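Long-range contact in MobB protein homolog (Geobacillus stearothermophilus, PDB 1XJC), which probably binds a guanine nucleotide through a P-loop and assists molybdopterin guanine dinucleotide synthesis: residues A[36-41]-A[98-103]. Sequence-based numbering, arbitrary orientation.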
# COMPACT_ATOMS: atom_id res chain seq x y z
N GLY A 36 6.22 -7.42 2.59
CA GLY A 36 7.15 -6.56 1.88
C GLY A 36 6.45 -5.23 1.68
O GLY A 36 5.22 -5.20 1.58
N THR A 37 7.18 -4.11 1.68
CA THR A 37 6.55 -2.82 1.41
C THR A 37 7.36 -2.09 0.35
O THR A 37 8.56 -2.31 0.22
CB THR A 37 6.45 -1.90 2.67
OG1 THR A 37 7.76 -1.63 3.17
CG2 THR A 37 5.61 -2.58 3.76
N VAL A 38 6.68 -1.24 -0.43
CA VAL A 38 7.31 -0.43 -1.47
C VAL A 38 6.72 0.97 -1.35
O VAL A 38 5.49 1.13 -1.26
CB VAL A 38 7.03 -0.98 -2.92
CG1 VAL A 38 7.80 -0.16 -3.96
CG2 VAL A 38 7.42 -2.46 -3.03
N LYS A 39 7.57 1.98 -1.30
CA LYS A 39 7.12 3.37 -1.20
C LYS A 39 7.89 4.20 -2.21
O LYS A 39 9.11 4.05 -2.36
CB LYS A 39 7.37 3.94 0.20
CG LYS A 39 6.70 3.17 1.33
CD LYS A 39 6.99 3.81 2.69
CE LYS A 39 6.42 2.95 3.82
NZ LYS A 39 6.68 3.50 5.18
N HIS A 40 7.18 5.09 -2.90
CA HIS A 40 7.81 5.97 -3.87
C HIS A 40 8.26 7.21 -3.11
O HIS A 40 7.44 7.99 -2.62
CB HIS A 40 6.81 6.32 -4.98
CG HIS A 40 7.45 6.72 -6.26
ND1 HIS A 40 7.94 7.98 -6.49
CD2 HIS A 40 7.72 6.00 -7.38
CE1 HIS A 40 8.49 8.03 -7.69
NE2 HIS A 40 8.37 6.85 -8.25
N HIS A 41 9.58 7.37 -3.01
CA HIS A 41 10.27 8.45 -2.30
C HIS A 41 9.43 9.51 -1.62
O HIS A 41 9.95 10.30 -0.83
CB HIS A 41 11.29 9.15 -3.21
CG HIS A 41 10.67 10.07 -4.22
ND1 HIS A 41 9.90 9.62 -5.27
CD2 HIS A 41 10.74 11.42 -4.36
CE1 HIS A 41 9.52 10.65 -6.01
NE2 HIS A 41 10.01 11.75 -5.48
N ASP A 98 3.91 -13.16 1.66
CA ASP A 98 2.47 -13.41 1.73
C ASP A 98 1.68 -12.16 1.35
O ASP A 98 0.53 -12.25 0.93
CB ASP A 98 2.06 -13.81 3.15
CG ASP A 98 2.75 -15.08 3.63
OD1 ASP A 98 2.53 -16.14 3.00
OD2 ASP A 98 3.53 -15.01 4.61
N LEU A 99 2.31 -11.00 1.52
CA LEU A 99 1.65 -9.73 1.26
C LEU A 99 2.68 -8.65 0.95
O LEU A 99 3.71 -8.55 1.62
CB LEU A 99 0.86 -9.30 2.52
CG LEU A 99 0.25 -7.88 2.51
CD1 LEU A 99 -0.90 -7.84 1.49
CD2 LEU A 99 -0.26 -7.49 3.92
N VAL A 100 2.37 -7.84 -0.05
CA VAL A 100 3.22 -6.72 -0.43
C VAL A 100 2.32 -5.49 -0.45
O VAL A 100 1.33 -5.44 -1.18
CB VAL A 100 3.85 -6.88 -1.85
CG1 VAL A 100 4.75 -5.67 -2.16
CG2 VAL A 100 4.69 -8.17 -1.89
N LEU A 101 2.65 -4.51 0.39
CA LEU A 101 1.88 -3.29 0.45
C LEU A 101 2.66 -2.23 -0.29
O LEU A 101 3.82 -1.93 0.05
CB LEU A 101 1.64 -2.85 1.89
CG LEU A 101 0.76 -3.86 2.64
CD1 LEU A 101 0.71 -3.48 4.12
CD2 LEU A 101 -0.66 -3.87 2.04
N VAL A 102 2.02 -1.65 -1.29
CA VAL A 102 2.62 -0.64 -2.14
C VAL A 102 1.97 0.72 -1.93
O VAL A 102 0.76 0.87 -2.11
CB VAL A 102 2.45 -1.04 -3.62
CG1 VAL A 102 2.96 0.06 -4.52
CG2 VAL A 102 3.16 -2.37 -3.89
N GLU A 103 2.79 1.70 -1.57
CA GLU A 103 2.30 3.06 -1.37
C GLU A 103 2.60 3.88 -2.63
O GLU A 103 3.75 4.14 -2.95
CB GLU A 103 2.98 3.68 -0.15
CG GLU A 103 2.18 4.81 0.48
CD GLU A 103 2.93 5.54 1.58
OE1 GLU A 103 3.59 4.89 2.41
OE2 GLU A 103 2.83 6.77 1.61
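Residues 36-39, from edge strand 35-39, pair in parallel with strand 99-103, its neighbour in the central parallel sheet of a P-loop NTPase fold, their directions only 13° apart. G36, T37, V38 and K39 lie beside V100, L101, V102 and E103 in turn. Four backbone hydrogen bonds set this register. G36 gives its N to L99 O (2.9 Å) and accepts L101 N at its O. V38 gives its N to L101 O. The bond from E103 N to V38 O (2.8 Å) is nearly straight, with an N-H...O angle of 177°. L101 O also takes a CA-H...O contact from T37 CA at 3.2 Å. On the face of the valines, V38 CB meets V102 CG2 at 4.2 Å and V38 CG2 lies 4.3 Å from V100 CG1, a small apolar layer covered by helix 85-92 through L85, L89 and Y92. The other face, with T37 and L101, packs on helix 17-30. There E103 touches K17 of a probable Walker A motif. With CG anti to the backbone N (chi1 -156°), E103 reaches obliquely across the extended K39 chain: OE1 rests 3.6 Å from K39 CD, yet 4.4 Å from K39 NZ, too far for a salt bridge.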